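Local coordinates for protein KLLA0F20702p (Kluyveromyces lactis, PDB 5Y5A) that is the Est1 subunit of yeast telomerase, here its N-terminal helical part in complex with Cdc13, and is thought to bring the enzyme to telomeres, at residues M425-M430 with E483-L488; S285-L290 with Q328-N333; L147-P152 with L174-S179; D7-F12 with L82-K87. All blocks are in the same frame, centred on the assembly; numbering follows the deposited sequence.

Contact 1 of 4, residues M425-M430 with E483-L488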
# COMPACT_ATOMS: atom_id res chain seq x y z
N MET A 425 -7.12 13.10 5.23
CA MET A 425 -7.52 12.10 6.23
C MET A 425 -9.03 12.13 6.45
O MET A 425 -9.66 11.08 6.57
CB MET A 425 -6.78 12.34 7.56
CG MET A 425 -5.33 11.85 7.54
SD MET A 425 -4.48 11.90 9.14
CE MET A 425 -4.58 13.65 9.53
N ALA A 426 -9.61 13.32 6.48
CA ALA A 426 -11.07 13.42 6.59
C ALA A 426 -11.77 12.81 5.37
O ALA A 426 -12.80 12.15 5.52
CB ALA A 426 -11.50 14.88 6.78
N ARG A 427 -11.22 13.02 4.17
CA ARG A 427 -11.81 12.46 2.95
C ARG A 427 -11.84 10.94 3.02
O ARG A 427 -12.81 10.29 2.65
CB ARG A 427 -11.05 12.88 1.70
CG ARG A 427 -11.27 14.29 1.22
CD ARG A 427 -10.58 14.50 -0.11
NE ARG A 427 -11.14 13.63 -1.15
CZ ARG A 427 -10.45 13.18 -2.19
NH1 ARG A 427 -11.03 12.40 -3.10
NH2 ARG A 427 -9.16 13.49 -2.32
N ILE A 428 -10.73 10.39 3.49
CA ILE A 428 -10.53 8.96 3.54
C ILE A 428 -11.49 8.28 4.52
O ILE A 428 -12.07 7.23 4.21
CB ILE A 428 -9.07 8.67 3.87
CG1 ILE A 428 -8.22 8.99 2.63
CG2 ILE A 428 -8.86 7.25 4.34
CD1 ILE A 428 -6.77 9.05 2.93
N MET A 429 -11.68 8.90 5.68
CA MET A 429 -12.67 8.42 6.64
C MET A 429 -14.06 8.34 6.01
O MET A 429 -14.72 7.31 6.08
CB MET A 429 -12.71 9.33 7.88
CG MET A 429 -11.40 9.35 8.69
SD MET A 429 -11.55 10.39 10.18
CE MET A 429 -9.83 10.68 10.59
N MET A 430 -14.49 9.43 5.39
CA MET A 430 -15.82 9.49 4.80
C MET A 430 -15.98 8.53 3.64
O MET A 430 -17.02 7.90 3.49
CB MET A 430 -16.14 10.92 4.35
CG MET A 430 -16.03 11.93 5.47
SD MET A 430 -16.94 11.41 6.94
CE MET A 430 -18.58 11.36 6.26
N GLU A 483 -3.01 13.77 -4.08
CA GLU A 483 -2.03 12.85 -3.51
C GLU A 483 -2.69 11.64 -2.88
O GLU A 483 -2.29 10.51 -3.14
CB GLU A 483 -1.16 13.56 -2.45
CG GLU A 483 -0.15 14.57 -3.01
CD GLU A 483 -0.66 16.01 -2.98
OE1 GLU A 483 -1.89 16.22 -3.11
OE2 GLU A 483 0.17 16.92 -2.82
N GLU A 484 -3.71 11.88 -2.06
CA GLU A 484 -4.37 10.79 -1.35
C GLU A 484 -5.13 9.88 -2.33
O GLU A 484 -5.25 8.68 -2.08
CB GLU A 484 -5.31 11.33 -0.26
CG GLU A 484 -6.50 12.16 -0.75
CD GLU A 484 -6.21 13.65 -0.81
OE1 GLU A 484 -7.15 14.44 -0.55
OE2 GLU A 484 -5.05 14.03 -1.11
N ASP A 485 -5.62 10.43 -3.43
CA ASP A 485 -6.28 9.61 -4.45
C ASP A 485 -5.27 8.64 -5.04
O ASP A 485 -5.51 7.43 -5.12
CB ASP A 485 -6.88 10.48 -5.57
CG ASP A 485 -7.93 11.46 -5.08
OD1 ASP A 485 -9.08 11.04 -4.86
OD2 ASP A 485 -7.61 12.65 -4.93
N ILE A 486 -4.14 9.18 -5.47
CA ILE A 486 -3.08 8.39 -6.08
C ILE A 486 -2.61 7.27 -5.16
O ILE A 486 -2.44 6.13 -5.60
CB ILE A 486 -1.88 9.27 -6.45
CG1 ILE A 486 -2.32 10.39 -7.40
CG2 ILE A 486 -0.78 8.43 -7.09
CD1 ILE A 486 -1.25 11.44 -7.64
N MET A 487 -2.42 7.59 -3.89
CA MET A 487 -1.91 6.61 -2.93
C MET A 487 -2.85 5.42 -2.76
O MET A 487 -2.40 4.29 -2.59
CB MET A 487 -1.66 7.27 -1.57
CG MET A 487 -0.57 8.33 -1.64
SD MET A 487 -0.51 9.42 -0.20
CE MET A 487 0.13 8.28 1.03
N LEU A 488 -4.16 5.68 -2.84
CA LEU A 488 -5.16 4.66 -2.54
C LEU A 488 -5.83 4.01 -3.76
O LEU A 488 -6.85 3.32 -3.62
CB LEU A 488 -6.23 5.27 -1.63
CG LEU A 488 -5.72 5.66 -0.24
CD1 LEU A 488 -6.86 6.15 0.65
CD2 LEU A 488 -5.03 4.48 0.41

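Contact 2 of 4, residues S285-L290 with Q328-N333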
# COMPACT_ATOMS: atom_id res chain seq x y z
N SER A 285 9.18 -15.29 12.82
CA SER A 285 10.44 -14.56 12.93
C SER A 285 10.17 -13.05 12.96
O SER A 285 10.80 -12.32 13.72
CB SER A 285 11.39 -14.91 11.79
OG SER A 285 10.77 -14.70 10.53
N LEU A 286 9.21 -12.58 12.16
CA LEU A 286 8.88 -11.15 12.11
C LEU A 286 8.31 -10.66 13.44
O LEU A 286 8.66 -9.58 13.91
CB LEU A 286 7.89 -10.84 10.98
CG LEU A 286 8.45 -10.94 9.57
CD1 LEU A 286 7.41 -10.50 8.56
CD2 LEU A 286 9.72 -10.09 9.44
N PHE A 287 7.42 -11.46 14.02
CA PHE A 287 6.81 -11.14 15.30
C PHE A 287 7.85 -11.02 16.43
O PHE A 287 7.78 -10.10 17.25
CB PHE A 287 5.78 -12.22 15.67
CG PHE A 287 5.17 -12.04 17.03
CD1 PHE A 287 4.14 -11.14 17.23
CD2 PHE A 287 5.61 -12.79 18.11
CE1 PHE A 287 3.56 -10.98 18.49
CE2 PHE A 287 5.05 -12.64 19.37
CZ PHE A 287 4.02 -11.74 19.56
N LYS A 288 8.78 -11.96 16.46
CA LYS A 288 9.82 -11.96 17.50
C LYS A 288 10.69 -10.72 17.38
O LYS A 288 11.10 -10.14 18.37
CB LYS A 288 10.69 -13.22 17.40
CG LYS A 288 10.00 -14.53 17.78
CD LYS A 288 10.95 -15.71 17.56
CE LYS A 288 10.35 -17.04 18.03
NZ LYS A 288 11.16 -18.22 17.60
N LYS A 289 10.96 -10.32 16.14
CA LYS A 289 11.71 -9.10 15.87
C LYS A 289 10.93 -7.87 16.30
O LYS A 289 11.50 -6.94 16.86
CB LYS A 289 12.06 -9.02 14.38
CG LYS A 289 13.14 -9.99 13.98
CD LYS A 289 13.38 -9.95 12.49
CE LYS A 289 14.55 -10.84 12.11
NZ LYS A 289 14.74 -10.84 10.65
N LEU A 290 9.62 -7.88 16.04
CA LEU A 290 8.76 -6.78 16.47
C LEU A 290 8.88 -6.58 17.98
O LEU A 290 8.98 -5.46 18.46
CB LEU A 290 7.29 -7.05 16.10
CG LEU A 290 6.24 -6.08 16.67
CD1 LEU A 290 6.53 -4.62 16.27
CD2 LEU A 290 4.85 -6.49 16.21
N GLN A 328 -5.11 -13.73 21.50
CA GLN A 328 -4.36 -14.70 22.28
C GLN A 328 -2.86 -14.46 22.19
O GLN A 328 -2.16 -14.55 23.20
CB GLN A 328 -4.68 -16.12 21.81
CG GLN A 328 -6.10 -16.53 22.10
CD GLN A 328 -6.44 -16.35 23.56
OE1 GLN A 328 -5.75 -16.89 24.44
NE2 GLN A 328 -7.48 -15.57 23.84
N THR A 329 -2.38 -14.15 20.99
CA THR A 329 -0.98 -13.85 20.79
C THR A 329 -0.55 -12.65 21.64
O THR A 329 0.55 -12.63 22.17
CB THR A 329 -0.67 -13.57 19.30
OG1 THR A 329 -1.06 -14.71 18.51
CG2 THR A 329 0.82 -13.30 19.09
N TRP A 330 -1.43 -11.67 21.79
CA TRP A 330 -1.05 -10.45 22.50
C TRP A 330 -1.46 -10.44 23.98
O TRP A 330 -1.36 -9.41 24.65
CB TRP A 330 -1.60 -9.22 21.78
CG TRP A 330 -0.79 -8.91 20.55
CD1 TRP A 330 -1.06 -9.32 19.27
CD2 TRP A 330 0.44 -8.17 20.48
NE1 TRP A 330 -0.09 -8.86 18.42
CE2 TRP A 330 0.84 -8.15 19.13
CE3 TRP A 330 1.22 -7.51 21.43
CZ2 TRP A 330 2.01 -7.51 18.71
CZ3 TRP A 330 2.38 -6.87 21.01
CH2 TRP A 330 2.76 -6.87 19.66
N LYS A 331 -1.89 -11.59 24.49
CA LYS A 331 -2.10 -11.74 25.92
C LYS A 331 -0.96 -12.55 26.53
O LYS A 331 -0.81 -12.60 27.76
CB LYS A 331 -3.44 -12.42 26.21
CG LYS A 331 -4.66 -11.56 25.95
CD LYS A 331 -5.96 -12.36 26.11
CE LYS A 331 -7.18 -11.50 25.79
NZ LYS A 331 -8.46 -12.26 25.87
N ASN A 332 -0.15 -13.17 25.68
CA ASN A 332 0.85 -14.13 26.14
C ASN A 332 2.31 -13.73 25.92
O ASN A 332 3.19 -14.60 25.90
CB ASN A 332 0.62 -15.48 25.45
CG ASN A 332 -0.61 -16.21 25.96
OD1 ASN A 332 -0.95 -16.11 27.14
ND2 ASN A 332 -1.27 -16.95 25.08
N ASN A 333 2.60 -12.44 25.76
CA ASN A 333 3.99 -12.03 25.60
C ASN A 333 4.41 -10.99 26.63
O ASN A 333 3.59 -10.47 27.38
CB ASN A 333 4.25 -11.53 24.18
CG ASN A 333 3.60 -10.19 23.89
OD1 ASN A 333 4.03 -9.16 24.40
ND2 ASN A 333 2.57 -10.20 23.04

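Contact 3 of 4, residues L147-P152 with L174-S179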
# COMPACT_ATOMS: atom_id res chain seq x y z
N LEU A 147 2.77 3.72 -25.08
CA LEU A 147 1.92 3.35 -23.96
C LEU A 147 1.24 4.54 -23.31
O LEU A 147 0.70 4.42 -22.21
CB LEU A 147 2.75 2.60 -22.91
CG LEU A 147 3.57 1.41 -23.41
CD1 LEU A 147 4.20 0.68 -22.24
CD2 LEU A 147 2.69 0.47 -24.21
N THR A 148 1.25 5.68 -23.98
CA THR A 148 0.79 6.93 -23.37
C THR A 148 -0.72 6.97 -23.11
O THR A 148 -1.20 7.83 -22.37
CB THR A 148 1.16 8.15 -24.23
OG1 THR A 148 0.92 7.85 -25.61
CG2 THR A 148 2.62 8.50 -24.05
N ALA A 149 -1.46 6.04 -23.70
CA ALA A 149 -2.90 5.97 -23.47
C ALA A 149 -3.21 5.21 -22.18
O ALA A 149 -4.34 5.24 -21.70
CB ALA A 149 -3.60 5.32 -24.65
N LEU A 150 -2.20 4.56 -21.62
CA LEU A 150 -2.41 3.69 -20.47
C LEU A 150 -1.46 4.01 -19.32
O LEU A 150 -1.75 3.72 -18.16
CB LEU A 150 -2.23 2.22 -20.87
CG LEU A 150 -3.01 1.72 -22.09
CD1 LEU A 150 -2.21 1.88 -23.37
CD2 LEU A 150 -3.42 0.27 -21.88
N ILE A 151 -0.33 4.61 -19.66
CA ILE A 151 0.78 4.80 -18.73
C ILE A 151 1.11 6.29 -18.64
O ILE A 151 0.96 7.02 -19.62
CB ILE A 151 2.00 3.97 -19.21
CG1 ILE A 151 1.70 2.48 -19.10
CG2 ILE A 151 3.24 4.27 -18.43
CD1 ILE A 151 1.08 2.09 -17.79
N PRO A 152 1.53 6.76 -17.45
CA PRO A 152 2.02 8.14 -17.35
C PRO A 152 3.18 8.39 -18.31
O PRO A 152 4.04 7.53 -18.47
CB PRO A 152 2.49 8.25 -15.89
CG PRO A 152 1.68 7.23 -15.16
CD PRO A 152 1.48 6.09 -16.13
N LEU A 174 -1.01 2.09 -28.54
CA LEU A 174 -1.93 1.08 -28.03
C LEU A 174 -3.19 1.70 -27.43
O LEU A 174 -3.11 2.57 -26.56
CB LEU A 174 -1.24 0.20 -26.99
CG LEU A 174 -0.15 -0.73 -27.53
CD1 LEU A 174 0.42 -1.57 -26.40
CD2 LEU A 174 -0.71 -1.62 -28.63
N LYS A 175 -4.35 1.25 -27.90
CA LYS A 175 -5.62 1.71 -27.37
C LYS A 175 -5.87 1.08 -26.01
O LYS A 175 -5.57 -0.09 -25.79
CB LYS A 175 -6.76 1.38 -28.34
CG LYS A 175 -6.59 2.03 -29.71
CD LYS A 175 -7.84 1.88 -30.57
CE LYS A 175 -7.69 2.66 -31.87
NZ LYS A 175 -8.94 2.62 -32.69
N PRO A 176 -6.42 1.87 -25.07
CA PRO A 176 -6.51 1.47 -23.66
C PRO A 176 -7.42 0.27 -23.38
O PRO A 176 -7.53 -0.13 -22.22
CB PRO A 176 -7.02 2.74 -22.98
CG PRO A 176 -7.72 3.49 -24.04
CD PRO A 176 -6.95 3.22 -25.29
N GLU A 177 -8.04 -0.31 -24.40
CA GLU A 177 -9.04 -1.34 -24.15
C GLU A 177 -8.76 -2.69 -24.80
O GLU A 177 -9.41 -3.69 -24.46
CB GLU A 177 -10.38 -0.81 -24.66
CG GLU A 177 -10.80 0.48 -23.97
CD GLU A 177 -12.18 0.96 -24.37
OE1 GLU A 177 -12.58 0.74 -25.53
OE2 GLU A 177 -12.87 1.55 -23.51
N ASP A 178 -7.80 -2.74 -25.72
CA ASP A 178 -7.38 -3.99 -26.35
C ASP A 178 -6.84 -4.97 -25.30
O ASP A 178 -6.33 -4.55 -24.26
CB ASP A 178 -6.29 -3.73 -27.40
CG ASP A 178 -6.83 -3.05 -28.65
OD1 ASP A 178 -8.05 -3.10 -28.88
OD2 ASP A 178 -6.01 -2.48 -29.41
N SER A 179 -6.97 -6.26 -25.57
CA SER A 179 -6.35 -7.28 -24.73
C SER A 179 -4.83 -7.14 -24.75
O SER A 179 -4.18 -7.24 -23.72
CB SER A 179 -6.75 -8.69 -25.20
OG SER A 179 -8.08 -9.00 -24.83

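Contact 4 of 4, residues D7-F12 with L82-K87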
# COMPACT_ATOMS: atom_id res chain seq x y z
N ASP A 7 1.43 -27.11 -22.06
CA ASP A 7 2.71 -27.49 -22.65
C ASP A 7 3.80 -26.47 -22.32
O ASP A 7 4.98 -26.80 -22.26
CB ASP A 7 2.57 -27.63 -24.17
CG ASP A 7 1.76 -28.85 -24.57
OD1 ASP A 7 1.55 -29.74 -23.72
OD2 ASP A 7 1.33 -28.92 -25.75
N LEU A 8 3.37 -25.24 -22.10
CA LEU A 8 4.27 -24.16 -21.71
C LEU A 8 4.76 -24.34 -20.27
O LEU A 8 5.92 -24.05 -19.96
CB LEU A 8 3.55 -22.81 -21.85
CG LEU A 8 4.26 -21.56 -21.35
CD1 LEU A 8 5.53 -21.31 -22.13
CD2 LEU A 8 3.33 -20.36 -21.45
N GLN A 9 3.87 -24.82 -19.41
CA GLN A 9 4.21 -25.11 -18.02
C GLN A 9 5.29 -26.19 -17.93
O GLN A 9 6.17 -26.13 -17.07
CB GLN A 9 2.96 -25.54 -17.26
CG GLN A 9 3.21 -25.90 -15.80
CD GLN A 9 3.34 -24.68 -14.91
OE1 GLN A 9 2.49 -23.79 -14.93
NE2 GLN A 9 4.41 -24.63 -14.13
N GLU A 10 5.21 -27.16 -18.83
CA GLU A 10 6.16 -28.27 -18.84
C GLU A 10 7.57 -27.80 -19.16
O GLU A 10 8.55 -28.36 -18.68
CB GLU A 10 5.74 -29.34 -19.85
CG GLU A 10 4.43 -30.03 -19.54
CD GLU A 10 4.09 -31.10 -20.55
OE1 GLU A 10 4.67 -31.07 -21.66
OE2 GLU A 10 3.25 -31.97 -20.25
N THR A 11 7.66 -26.77 -19.99
CA THR A 11 8.94 -26.26 -20.44
C THR A 11 9.70 -25.59 -19.29
O THR A 11 10.90 -25.80 -19.14
CB THR A 11 8.77 -25.25 -21.59
OG1 THR A 11 8.00 -25.86 -22.64
CG2 THR A 11 10.12 -24.82 -22.13
N PHE A 12 8.99 -24.80 -18.49
CA PHE A 12 9.64 -24.06 -17.42
C PHE A 12 9.99 -24.94 -16.23
O PHE A 12 10.98 -24.70 -15.54
CB PHE A 12 8.75 -22.90 -16.97
CG PHE A 12 9.02 -21.63 -17.73
CD1 PHE A 12 8.38 -21.38 -18.93
CD2 PHE A 12 9.94 -20.71 -17.25
CE1 PHE A 12 8.64 -20.23 -19.64
CE2 PHE A 12 10.20 -19.56 -17.96
CZ PHE A 12 9.55 -19.31 -19.15
N LEU A 82 6.94 -14.35 -17.93
CA LEU A 82 7.80 -13.73 -16.93
C LEU A 82 7.55 -14.29 -15.53
O LEU A 82 8.48 -14.35 -14.71
CB LEU A 82 7.59 -12.21 -16.93
CG LEU A 82 7.97 -11.51 -18.24
CD1 LEU A 82 7.47 -10.08 -18.26
CD2 LEU A 82 9.48 -11.55 -18.45
N ASP A 83 6.31 -14.67 -15.24
CA ASP A 83 5.98 -15.25 -13.94
C ASP A 83 6.57 -16.66 -13.81
O ASP A 83 7.13 -17.01 -12.78
CB ASP A 83 4.46 -15.29 -13.73
CG ASP A 83 3.88 -13.92 -13.37
OD1 ASP A 83 4.61 -13.08 -12.81
OD2 ASP A 83 2.68 -13.70 -13.62
N LEU A 84 6.47 -17.45 -14.87
CA LEU A 84 7.11 -18.76 -14.88
C LEU A 84 8.63 -18.64 -14.84
O LEU A 84 9.34 -19.55 -14.38
CB LEU A 84 6.69 -19.56 -16.12
CG LEU A 84 5.25 -20.07 -16.15
CD1 LEU A 84 4.97 -20.75 -17.48
CD2 LEU A 84 4.99 -21.03 -15.00
N THR A 85 9.14 -17.51 -15.32
CA THR A 85 10.57 -17.25 -15.33
C THR A 85 11.07 -17.00 -13.91
O THR A 85 12.08 -17.56 -13.49
CB THR A 85 10.92 -16.05 -16.22
OG1 THR A 85 10.60 -16.36 -17.58
CG2 THR A 85 12.40 -15.73 -16.09
N TRP A 86 10.36 -16.15 -13.19
CA TRP A 86 10.69 -15.88 -11.80
C TRP A 86 10.61 -17.15 -10.97
O TRP A 86 11.56 -17.51 -10.29
CB TRP A 86 9.76 -14.82 -11.22
CG TRP A 86 10.01 -14.62 -9.76
CD1 TRP A 86 9.19 -15.00 -8.74
CD2 TRP A 86 11.16 -14.01 -9.17
NE1 TRP A 86 9.77 -14.65 -7.53
CE2 TRP A 86 10.97 -14.04 -7.77
CE3 TRP A 86 12.33 -13.43 -9.68
CZ2 TRP A 86 11.91 -13.52 -6.89
CZ3 TRP A 86 13.26 -12.92 -8.80
CH2 TRP A 86 13.04 -12.96 -7.42
N LYS A 87 9.46 -17.82 -11.05
CA LYS A 87 9.17 -18.98 -10.23
C LYS A 87 10.11 -20.16 -10.45
O LYS A 87 10.55 -20.79 -9.49
CB LYS A 87 7.73 -19.44 -10.48
CG LYS A 87 7.27 -20.58 -9.59
CD LYS A 87 5.85 -20.97 -9.94
CE LYS A 87 5.38 -22.16 -9.13
NZ LYS A 87 4.02 -22.61 -9.55

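Contact 1 of 4, residues M425-M430 with E483-L488
R427 holds two neighbouring acids at once: its guanidinium meets E484 and D485 in one buried salt-bridge network. D485 is gripped end-on, R427 NH1 lying 3.0 Å from D485 OD1 on its syn side, while R427 NH2 donates almost straight (172°) to D485 OD2 from above the carboxylate plane. The same R427 NH2 lies 2.8 Å from E484 OE1, again reached from above its carboxylate. All three acceptors sit near the guanidinium plane, so the bonds fix the rotation of the group. E484 reaches it with CG between the backbone N and carbonyl carbon (chi1 64°) and a bend at chi2. Further partners, D500 for R427, R533 for E484 and R478 for D485, spread the charge, which probably keeps both acids ionised. Beside the network, I428 CD1 packs on L488 CD1 at 3.7 Å and, more loosely, on E484 CB. The contact thus joins helix 421-433 to the short helix 483-487 in the Est1 DNA/RNA-binding region, their local axes 10.7 Å apart and inclined by 48°. Helix 339-379 covers I428 through F362, and L537 of helix 526-546 packs against R427.

Contact 2 of 4, residues S285-L290 with Q328-N333
F287 turns the edge of its ring toward the face of W330 in a T-shaped (edge-to-face) aromatic pair, which ties helix 285-298 to the loop between helices 318-325 and 339-379 in the all-helical Est1 DNA/RNA-binding region, a TPR-clan family. The planes stand 78° apart, and the centroids of the F287 ring and the six-membered ring of W330 are 5.6 Å from each other. F287 CE1 makes the approach, lying above the indole near its rim, 3.8 Å from W330 CZ2. The phenyl group extends toward the loop because its CG is anti to the backbone N (chi1 176°). T329 comes from the opposite direction, its methyl CG2 3.6 Å from F287 CZ, while N333 ND2 stands at the ring's edge with its amide plane steeply inclined to the phenyl. With an alanine in place of F287, W330 would probably lose its edge-on partner and the T329 methyl its packing surface, leaving a gap between helix and loop. L290 treats the indole differently: its CD2 reaches the edge of W330, near the ring plane and 3.9 Å from W330 CZ2, the two side chains crossing at about a right angle. W330 NE1 bonds to the carbonyl of L279, which helps fix the indole's orientation. Within the loop, N333 OD1 accepts from H335 N, while N333 ND2 donates to T329 O at 3.3 Å, with an N-H...O angle of 152°.

Contact 3 of 4, residues L147-P152 with L174-S179
L147 begins a loop-to-loop packing contact in the helical Est1 family region (clan TPR), where the segment following helix 113-144 meets the type I beta turn K175-D178 that leads into helix 179-206. Although the CB of L147 points away from the second segment, its CD2 branch returns to L174 CD1 at 3.8 Å; the two leucine side chains lie alongside, pointing the same way. The backbone of L147 contributes to the shape of its own loop: L147 O accepts from both L150 N and I151 N, a double acceptance that curls residues 147-151 tightly. At A149 the methyl group faces the other loop, with CB 3.4 Å from L174 O and 4.0 Å from P176 CD, so it rests against both the L174 carbonyl and the proline ring. The A149 carbonyl oxygen also approaches P176 CB. L150 then spreads its two branches over L174 and the start of the turn. Its CG is anti to the carbonyl carbon (chi1 -51°), and the unstaggered chi2 of 91° turns CD1 to the L174 peptide and CD2 to P176. The contacts across the segments are consequently mainly apolar, with carbonyl oxygens touched by carbon atoms. L174 is also joined by backbone hydrogen bonding to N146 and covered by F180 and C184 of helix 179-206, whereas L150 packs against an apolar side chain of the bound peptide. Beyond the fork at CG, L150 CD1 lies 3.4 Å from L174 O and L150 CD2 3.8 Å from P176 CA.

Contact 4 of 4, residues D7-F12 with L82-K87
F12 lays one face of its ring over L84, and following it outward from CB traces most of the contact. F12 CB is 4.0 Å from L84 CB. At F12 CG the separation from L84 CB falls to 3.5 Å, and this methylene makes a CH-pi contact, 3.6 Å from the F12 ring centroid and 15° off the ring normal. The ring then divides its neighbours: CD1 rests against L84 CD1, whereas CD2 comes 3.2 Å from the backbone L84 O. Farther out, F12 CE2 lies 3.2 Å from T85 OG1, which stands at the ring's edge near its plane; the tip, CZ, is close to the same oxygen. T85 OG1 is itself hydrogen-bonded to I81 O, one turn back along its helix. Cutting F12 back to an alanine is likely to leave the L84 methylene without its aromatic face and to open a gap beside T85. L84 reaches back between the neighbouring side chains, its CD1 4.0 Å from L8 CG and its CD2 3.7 Å from Q9 OE1. Q9 crosses it at about a right angle, through a chain that starts anti to the backbone N (chi1 179°) and bends at chi2. The contact packs the N-terminal helix 7-21 against helix 78-105 with local axes 10.4 Å apart, a crossing angle of -29° and the same general direction. I45 and M48 of helix 33-53 also touch F12, and L133 and Y134 of helix 113-144 pack on T85.

The four contacts are separate packing sites along one helical chain, and none touches another. Contacts 3 and 4 involve the N-terminal helices and the loops next to them, with centres 26 Å apart and nearest atoms about 12 Å apart. Contacts 1 and 2 share the DNA/RNA-binding region, yet their centres are 31 Å apart. The closest approach is between contacts 1 and 3, about 9 Å between nearest atoms, although they belong to different Est1 family regions. These two also reach the bound peptide: M430 of contact 1 packs on an aromatic side chain and L150 of contact 3 on an apolar one. Contacts 2 and 3, centres 46 Å apart, lie on opposite sides of the chain's centre.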